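Side-chain contacts in CYCLIN domain-containing protein (Chaetomium thermophilum, PDB 6Z3U), which probably acts as the cyclin H subunit of the CDK-activating kinase complex, regulating its cyclin-dependent kinase partner: residues F232-S237 with L319-A324; P132-L137 with F160-P165. All coordinates share one frame; numbering follows the deposited sequence.

Contact 1: F232-S237 with L319-A324; sequences FHFTPS and LGTIEA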
ATOM      1  N   PHE A 232      -1.636  13.000 -13.245  1.00 54.87           N
ATOM      2  CA  PHE A 232      -1.480  14.227 -12.477  1.00 56.95           C
ATOM      3  C   PHE A 232      -2.723  15.107 -12.494  1.00 57.66           C
ATOM      4  O   PHE A 232      -2.901  15.922 -11.583  1.00 58.88           O
ATOM      5  CB  PHE A 232      -0.295  15.044 -13.007  1.00 54.39           C
ATOM      6  CG  PHE A 232       1.021  14.321 -12.948  1.00 47.60           C
ATOM      7  CD1 PHE A 232       1.535  13.881 -11.740  1.00 44.67           C
ATOM      8  CD2 PHE A 232       1.753  14.102 -14.102  1.00 39.90           C
ATOM      9  CE1 PHE A 232       2.748  13.221 -11.689  1.00 38.57           C
ATOM     10  CE2 PHE A 232       2.964  13.445 -14.055  1.00 39.15           C
ATOM     11  CZ  PHE A 232       3.462  13.006 -12.847  1.00 37.63           C
ATOM     12  N   HIS A 233      -3.587  14.959 -13.500  1.00 61.76           N
ATOM     13  CA  HIS A 233      -4.739  15.832 -13.659  1.00 61.87           C
ATOM     14  C   HIS A 233      -6.078  15.119 -13.554  1.00 61.18           C
ATOM     15  O   HIS A 233      -7.111  15.796 -13.515  1.00 54.22           O
ATOM     16  CB  HIS A 233      -4.670  16.550 -15.016  1.00 65.49           C
ATOM     17  CG  HIS A 233      -3.321  17.120 -15.324  1.00 57.82           C
ATOM     18  ND1 HIS A 233      -2.701  18.043 -14.513  1.00 52.53           N
ATOM     19  CD2 HIS A 233      -2.472  16.893 -16.355  1.00 64.11           C
ATOM     20  CE1 HIS A 233      -1.528  18.362 -15.029  1.00 63.41           C
ATOM     21  NE2 HIS A 233      -1.366  17.679 -16.148  1.00 64.47           N
ATOM     22  N   PHE A 234      -6.098  13.789 -13.503  1.00 55.52           N
ATOM     23  CA  PHE A 234      -7.347  13.044 -13.517  1.00 51.12           C
ATOM     24  C   PHE A 234      -7.268  11.879 -12.543  1.00 49.88           C
ATOM     25  O   PHE A 234      -6.186  11.383 -12.220  1.00 50.47           O
ATOM     26  CB  PHE A 234      -7.675  12.537 -14.926  1.00 48.01           C
ATOM     27  CG  PHE A 234      -7.707  13.621 -15.962  1.00 49.92           C
ATOM     28  CD1 PHE A 234      -8.805  14.459 -16.075  1.00 52.74           C
ATOM     29  CD2 PHE A 234      -6.638  13.807 -16.822  1.00 54.50           C
ATOM     30  CE1 PHE A 234      -8.836  15.459 -17.026  1.00 58.10           C
ATOM     31  CE2 PHE A 234      -6.664  14.805 -17.776  1.00 65.81           C
ATOM     32  CZ  PHE A 234      -7.765  15.632 -17.879  1.00 69.44           C
ATOM     33  N   THR A 235      -8.419  11.464 -12.079  1.00 52.30           N
ATOM     34  CA  THR A 235      -8.620  10.381 -11.132  1.00 44.10           C
ATOM     35  C   THR A 235      -8.684   9.044 -11.865  1.00 46.46           C
ATOM     36  O   THR A 235      -9.107   8.989 -13.023  1.00 58.32           O
ATOM     37  CB  THR A 235      -9.914  10.614 -10.357  1.00 48.65           C
ATOM     38  OG1 THR A 235      -9.826  11.862  -9.657  1.00 56.68           O
ATOM     39  CG2 THR A 235     -10.178   9.509  -9.356  1.00 56.09           C
ATOM     40  N   PRO A 236      -8.257   7.946 -11.231  1.00 43.29           N
ATOM     41  CA  PRO A 236      -8.363   6.637 -11.900  1.00 50.89           C
ATOM     42  C   PRO A 236      -9.733   6.364 -12.496  1.00 50.06           C
ATOM     43  O   PRO A 236      -9.820   5.791 -13.589  1.00 49.79           O
ATOM     44  CB  PRO A 236      -8.015   5.654 -10.778  1.00 50.49           C
ATOM     45  CG  PRO A 236      -7.035   6.408  -9.946  1.00 55.76           C
ATOM     46  CD  PRO A 236      -7.493   7.849  -9.971  1.00 54.11           C
ATOM     47  N   SER A 237     -10.810   6.755 -11.813  1.00 47.16           N
ATOM     48  CA  SER A 237     -12.135   6.615 -12.407  1.00 45.92           C
ATOM     49  C   SER A 237     -12.255   7.479 -13.655  1.00 49.79           C
ATOM     50  O   SER A 237     -12.785   7.038 -14.680  1.00 52.27           O
ATOM     51  CB  SER A 237     -13.216   6.993 -11.396  1.00 48.60           C
ATOM     52  OG  SER A 237     -13.117   8.359 -11.027  1.00 47.01           O
ATOM     53  N   LEU A 319     -18.650  14.953 -17.383  1.00 80.52           N
ATOM     54  CA  LEU A 319     -18.499  14.658 -18.804  1.00 73.65           C
ATOM     55  C   LEU A 319     -17.453  15.559 -19.445  1.00 73.40           C
ATOM     56  O   LEU A 319     -16.660  15.109 -20.279  1.00 73.88           O
ATOM     57  CB  LEU A 319     -19.843  14.803 -19.516  1.00 77.09           C
ATOM     58  CG  LEU A 319     -20.807  13.628 -19.349  1.00 78.46           C
ATOM     59  CD1 LEU A 319     -22.196  13.982 -19.857  1.00 84.45           C
ATOM     60  CD2 LEU A 319     -20.273  12.400 -20.074  1.00 76.34           C
ATOM     61  N   GLY A 320     -17.448  16.843 -19.082  1.00 74.32           N
ATOM     62  CA  GLY A 320     -16.426  17.738 -19.597  1.00 74.10           C
ATOM     63  C   GLY A 320     -15.031  17.346 -19.148  1.00 75.08           C
ATOM     64  O   GLY A 320     -14.062  17.493 -19.896  1.00 77.25           O
ATOM     65  N   THR A 321     -14.909  16.845 -17.916  1.00 81.67           N
ATOM     66  CA  THR A 321     -13.606  16.414 -17.420  1.00 73.99           C
ATOM     67  C   THR A 321     -13.119  15.171 -18.156  1.00 64.80           C
ATOM     68  O   THR A 321     -11.942  15.085 -18.526  1.00 71.33           O
ATOM     69  CB  THR A 321     -13.674  16.149 -15.916  1.00 74.26           C
ATOM     70  OG1 THR A 321     -14.123  17.329 -15.237  1.00 79.69           O
ATOM     71  CG2 THR A 321     -12.305  15.754 -15.380  1.00 61.68           C
ATOM     72  N   ILE A 322     -14.004  14.193 -18.367  1.00 65.37           N
ATOM     73  CA  ILE A 322     -13.617  12.992 -19.101  1.00 64.47           C
ATOM     74  C   ILE A 322     -13.208  13.351 -20.525  1.00 76.71           C
ATOM     75  O   ILE A 322     -12.252  12.790 -21.073  1.00 78.53           O
ATOM     76  CB  ILE A 322     -14.758  11.958 -19.092  1.00 67.38           C
ATOM     77  CG1 ILE A 322     -15.209  11.646 -17.661  1.00 64.26           C
ATOM     78  CG2 ILE A 322     -14.320  10.681 -19.799  1.00 64.36           C
ATOM     79  CD1 ILE A 322     -14.136  11.049 -16.792  1.00 61.32           C
ATOM     80  N   GLU A 323     -13.923  14.294 -21.145  1.00 76.81           N
ATOM     81  CA  GLU A 323     -13.586  14.696 -22.507  1.00 70.06           C
ATOM     82  C   GLU A 323     -12.209  15.346 -22.553  1.00 68.55           C
ATOM     83  O   GLU A 323     -11.451  15.147 -23.510  1.00 69.18           O
ATOM     84  CB  GLU A 323     -14.652  15.647 -23.050  1.00 72.99           C
ATOM     85  CG  GLU A 323     -14.718  15.728 -24.572  1.00 79.22           C
ATOM     86  CD  GLU A 323     -15.042  14.393 -25.217  1.00 76.01           C
ATOM     87  OE1 GLU A 323     -14.421  14.061 -26.249  1.00 75.18           O
ATOM     88  OE2 GLU A 323     -15.915  13.673 -24.688  1.00 82.24           O
ATOM     89  N   ALA A 324     -11.870  16.128 -21.527  1.00 79.27           N
ATOM     90  CA  ALA A 324     -10.527  16.693 -21.446  1.00 78.54           C
ATOM     91  C   ALA A 324      -9.484  15.590 -21.310  1.00 77.93           C
ATOM     92  O   ALA A 324      -8.426  15.641 -21.947  1.00 81.31           O
ATOM     93  CB  ALA A 324     -10.438  17.669 -20.274  1.00 73.45           C
TER
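F234 carries this contact by bringing one side of its ring, CD1, CE1 and CZ, up to T321 and A324 of helix 313-330. The backbones stay apart, with F234 CA and T321 CA 8.1 Å from each other. The CB of F234 points toward the helix. CG stands beside the backbone N and anti to the carbonyl carbon (chi1 -55°), and from there the ring runs on to the helix surface. CD1 is the first ring atom to arrive, 3.8 Å from T321 CG2. This methyl lies at the ring edge, close to the ring plane. CE1 comes next and approaches the backbone carbonyl of T321, with F234 CE1 3.5 Å from T321 O. The tip, CZ, reaches one turn along: F234 CZ is 3.8 Å from A324 C and 4.1 Å from A324 CB. The carbonyl of T321 and the backbone carbon of A324 stand obliquely to the ring. One ring face is covered near its rim by CB of the preceding residue, H233. T321 sets its CG2 anti to its own backbone N, which sends the methyl to F234. Its hydroxyl is bound within the helix, to K317 O. F61 of the RING-type domain-containing chain packs on T321. The side chains meet through carbon atoms, and the contact is modest, 156 Å². F234 also touches C325 and M328 farther along helix 313-330, and I239 of helix 236-247. The ring thus packs between these two helices of the cyclin C-terminal domain, at the turn joining helix 230-233 to helix 236-247.

Contact 2: P132-L137 with F160-P165; sequences PQEMLL and FGRERP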
ATOM      1  N   PRO A 132      18.828   9.193 -16.101  1.00 39.84           N
ATOM      2  CA  PRO A 132      17.575   8.473 -16.382  1.00 42.53           C
ATOM      3  C   PRO A 132      17.786   7.042 -16.841  1.00 38.61           C
ATOM      4  O   PRO A 132      16.897   6.206 -16.645  1.00 38.43           O
ATOM      5  CB  PRO A 132      16.915   9.323 -17.478  1.00 45.01           C
ATOM      6  CG  PRO A 132      18.034  10.066 -18.113  1.00 42.41           C
ATOM      7  CD  PRO A 132      19.031  10.326 -17.021  1.00 44.07           C
ATOM      8  N   GLN A 133      18.929   6.734 -17.457  1.00 48.73           N
ATOM      9  CA  GLN A 133      19.188   5.363 -17.875  1.00 46.09           C
ATOM     10  C   GLN A 133      19.217   4.421 -16.680  1.00 38.53           C
ATOM     11  O   GLN A 133      18.816   3.258 -16.791  1.00 36.73           O
ATOM     12  CB  GLN A 133      20.511   5.292 -18.640  1.00 52.02           C
ATOM     13  CG  GLN A 133      20.738   3.986 -19.379  1.00 58.26           C
ATOM     14  CD  GLN A 133      20.028   3.953 -20.719  1.00 57.40           C
ATOM     15  OE1 GLN A 133      20.185   4.858 -21.539  1.00 54.74           O
ATOM     16  NE2 GLN A 133      19.234   2.911 -20.943  1.00 60.51           N
ATOM     17  N   GLU A 134      19.687   4.906 -15.530  1.00 43.04           N
ATOM     18  CA  GLU A 134      19.763   4.108 -14.313  1.00 43.74           C
ATOM     19  C   GLU A 134      18.464   4.159 -13.515  1.00 41.87           C
ATOM     20  O   GLU A 134      17.963   3.120 -13.074  1.00 44.25           O
ATOM     21  CB  GLU A 134      20.934   4.585 -13.447  1.00 53.15           C
ATOM     22  CG  GLU A 134      22.298   4.469 -14.118  1.00 45.63           C
ATOM     23  CD  GLU A 134      22.678   3.033 -14.429  1.00 48.04           C
ATOM     24  OE1 GLU A 134      22.399   2.574 -15.558  1.00 54.96           O
ATOM     25  OE2 GLU A 134      23.235   2.356 -13.538  1.00 51.76           O
ATOM     26  N   MET A 135      17.912   5.359 -13.313  1.00 39.10           N
ATOM     27  CA  MET A 135      16.653   5.479 -12.587  1.00 36.32           C
ATOM     28  C   MET A 135      15.545   4.652 -13.226  1.00 36.59           C
ATOM     29  O   MET A 135      14.583   4.289 -12.541  1.00 41.18           O
ATOM     30  CB  MET A 135      16.224   6.946 -12.515  1.00 42.09           C
ATOM     31  CG  MET A 135      17.153   7.842 -11.702  1.00 39.81           C
ATOM     32  SD  MET A 135      17.301   7.373  -9.965  1.00 45.19           S
ATOM     33  CE  MET A 135      18.768   6.351 -10.022  1.00 43.37           C
ATOM     34  N   LEU A 136      15.658   4.346 -14.519  1.00 38.39           N
ATOM     35  CA  LEU A 136      14.675   3.484 -15.167  1.00 38.18           C
ATOM     36  C   LEU A 136      14.623   2.120 -14.488  1.00 35.66           C
ATOM     37  O   LEU A 136      13.544   1.618 -14.154  1.00 39.24           O
ATOM     38  CB  LEU A 136      15.014   3.346 -16.653  1.00 38.27           C
ATOM     39  CG  LEU A 136      14.113   2.472 -17.528  1.00 35.89           C
ATOM     40  CD1 LEU A 136      14.256   2.893 -18.982  1.00 43.19           C
ATOM     41  CD2 LEU A 136      14.431   0.993 -17.378  1.00 39.22           C
ATOM     42  N   LEU A 137      15.789   1.507 -14.270  1.00 35.21           N
ATOM     43  CA  LEU A 137      15.830   0.210 -13.606  1.00 37.96           C
ATOM     44  C   LEU A 137      15.408   0.320 -12.146  1.00 43.41           C
ATOM     45  O   LEU A 137      14.747  -0.580 -11.616  1.00 45.80           O
ATOM     46  CB  LEU A 137      17.233  -0.383 -13.715  1.00 34.20           C
ATOM     47  CG  LEU A 137      17.551  -1.086 -15.034  1.00 39.76           C
ATOM     48  CD1 LEU A 137      19.047  -1.302 -15.190  1.00 45.48           C
ATOM     49  CD2 LEU A 137      16.809  -2.409 -15.103  1.00 47.11           C
ATOM     50  N   PHE A 160      17.676  -8.262 -16.503  1.00 59.72           N
ATOM     51  CA  PHE A 160      18.020  -7.106 -17.321  1.00 60.18           C
ATOM     52  C   PHE A 160      19.486  -7.107 -17.742  1.00 67.43           C
ATOM     53  O   PHE A 160      20.022  -6.057 -18.110  1.00 68.95           O
ATOM     54  CB  PHE A 160      17.677  -5.817 -16.574  1.00 56.58           C
ATOM     55  CG  PHE A 160      16.204  -5.623 -16.350  1.00 46.68           C
ATOM     56  CD1 PHE A 160      15.473  -4.769 -17.156  1.00 45.46           C
ATOM     57  CD2 PHE A 160      15.549  -6.299 -15.336  1.00 43.04           C
ATOM     58  CE1 PHE A 160      14.120  -4.591 -16.952  1.00 43.28           C
ATOM     59  CE2 PHE A 160      14.196  -6.123 -15.127  1.00 45.95           C
ATOM     60  CZ  PHE A 160      13.481  -5.269 -15.937  1.00 42.87           C
ATOM     61  N   GLY A 161      20.140  -8.263 -17.701  1.00 68.05           N
ATOM     62  CA  GLY A 161      21.519  -8.347 -18.169  1.00 61.57           C
ATOM     63  C   GLY A 161      22.450  -7.356 -17.513  1.00 71.19           C
ATOM     64  O   GLY A 161      23.374  -6.845 -18.160  1.00 63.81           O
ATOM     65  N   ARG A 162      22.232  -7.066 -16.233  1.00 71.46           N
ATOM     66  CA  ARG A 162      23.072  -6.143 -15.480  1.00 72.92           C
ATOM     67  C   ARG A 162      24.059  -6.953 -14.648  1.00 75.79           C
ATOM     68  O   ARG A 162      23.651  -7.758 -13.804  1.00 68.12           O
ATOM     69  CB  ARG A 162      22.226  -5.235 -14.591  1.00 69.93           C
ATOM     70  CG  ARG A 162      23.025  -4.195 -13.814  1.00 74.79           C
ATOM     71  CD  ARG A 162      23.820  -3.281 -14.737  1.00 70.94           C
ATOM     72  NE  ARG A 162      22.960  -2.577 -15.685  1.00 66.79           N
ATOM     73  CZ  ARG A 162      22.551  -1.317 -15.550  1.00 64.27           C
ATOM     74  NH1 ARG A 162      22.922  -0.592 -14.502  1.00 62.62           N
ATOM     75  NH2 ARG A 162      21.770  -0.777 -16.475  1.00 66.62           N
ATOM     76  N   GLU A 163      25.356  -6.736 -14.884  1.00 87.31           N
ATOM     77  CA  GLU A 163      26.366  -7.574 -14.247  1.00 89.77           C
ATOM     78  C   GLU A 163      26.528  -7.241 -12.768  1.00 88.01           C
ATOM     79  O   GLU A 163      26.622  -8.149 -11.934  1.00 88.72           O
ATOM     80  CB  GLU A 163      27.703  -7.438 -14.986  1.00107.59           C
ATOM     81  CG  GLU A 163      28.287  -6.018 -15.067  1.00108.70           C
ATOM     82  CD  GLU A 163      27.681  -5.172 -16.180  1.00 99.60           C
ATOM     83  OE1 GLU A 163      26.899  -5.712 -16.992  1.00100.24           O
ATOM     84  OE2 GLU A 163      27.990  -3.964 -16.242  1.00 93.73           O
ATOM     85  N   ARG A 164      26.555  -5.956 -12.418  1.00 84.52           N
ATOM     86  CA  ARG A 164      26.751  -5.548 -11.030  1.00 82.57           C
ATOM     87  C   ARG A 164      25.441  -5.040 -10.445  1.00 79.51           C
ATOM     88  O   ARG A 164      24.968  -3.964 -10.846  1.00 80.04           O
ATOM     89  CB  ARG A 164      27.841  -4.481 -10.915  1.00 84.34           C
ATOM     90  CG  ARG A 164      29.243  -5.043 -11.101  1.00 87.79           C
ATOM     91  CD  ARG A 164      30.324  -3.983 -10.945  1.00 95.13           C
ATOM     92  NE  ARG A 164      30.529  -3.630  -9.540  1.00104.06           N
ATOM     93  CZ  ARG A 164      31.292  -2.626  -9.114  1.00109.92           C
ATOM     94  NH1 ARG A 164      31.408  -2.391  -7.813  1.00110.36           N
ATOM     95  NH2 ARG A 164      31.952  -1.868  -9.980  1.00 92.73           N
ATOM     96  N   PRO A 165      24.822  -5.755  -9.498  1.00 68.97           N
ATOM     97  CA  PRO A 165      23.541  -5.286  -8.949  1.00 55.14           C
ATOM     98  C   PRO A 165      23.654  -4.033  -8.100  1.00 53.84           C
ATOM     99  O   PRO A 165      22.661  -3.307  -7.974  1.00 55.99           O
ATOM    100  CB  PRO A 165      23.059  -6.479  -8.112  1.00 58.17           C
ATOM    101  CG  PRO A 165      24.301  -7.193  -7.725  1.00 54.36           C
ATOM    102  CD  PRO A 165      25.277  -7.001  -8.853  1.00 73.26           C
TER
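A Schellman motif ends helix 153-159 and presents F160 and R162 to L137 and E134 of helix 132-146. G161 takes the positive phi of the motif, and R162 N turns back to A157 O. L137 forks between the two partners. Its CD2 sits over one face of the F160 ring in a CH-pi contact, 3.8 Å from the centroid and 28° off the normal. Its CD1 lies over one face of the R162 guanidinium, with L137 CD1 3.5 Å from R162 CZ. R162 starts with CG anti to its backbone N (chi1 -177°) and then bends at chi2 and chi3, so the guanidinium meets E134 edge-on. R162 NH1 donates to E134 OE2 at 3.1 Å, on the syn side of the carboxylate. A second bond from R162 NH1 to E134 OE1 is weak. The two flat groups are nearly coplanar, 11° apart. With a leucine in place of R162, E134 would probably lose this cation and L137 CD1 the flat group it packs on. The salt bridge lies in a partly buried place, and its two charges probably stabilise each other there while L137 CD1 covers one guanidinium face.

Contact 1 and contact 2 lie on opposite sides of the chain's centre, each about 17 Å from it. Their own centres are 34 Å apart. The nearest atoms are about 14 Å apart, so the two do not touch. Both segments of contact 2 precede both segments of contact 1 in the sequence. Contact 2 belongs to the first cyclin-like region of the chain and contact 1 to the cyclin C-terminal domain. Their surroundings differ too. The RING-type domain-containing chain packs beside contact 1, whereas no other protein chain of the assembly touches the segments of contact 2. Both join helices or helix ends within the cyclin chain itself.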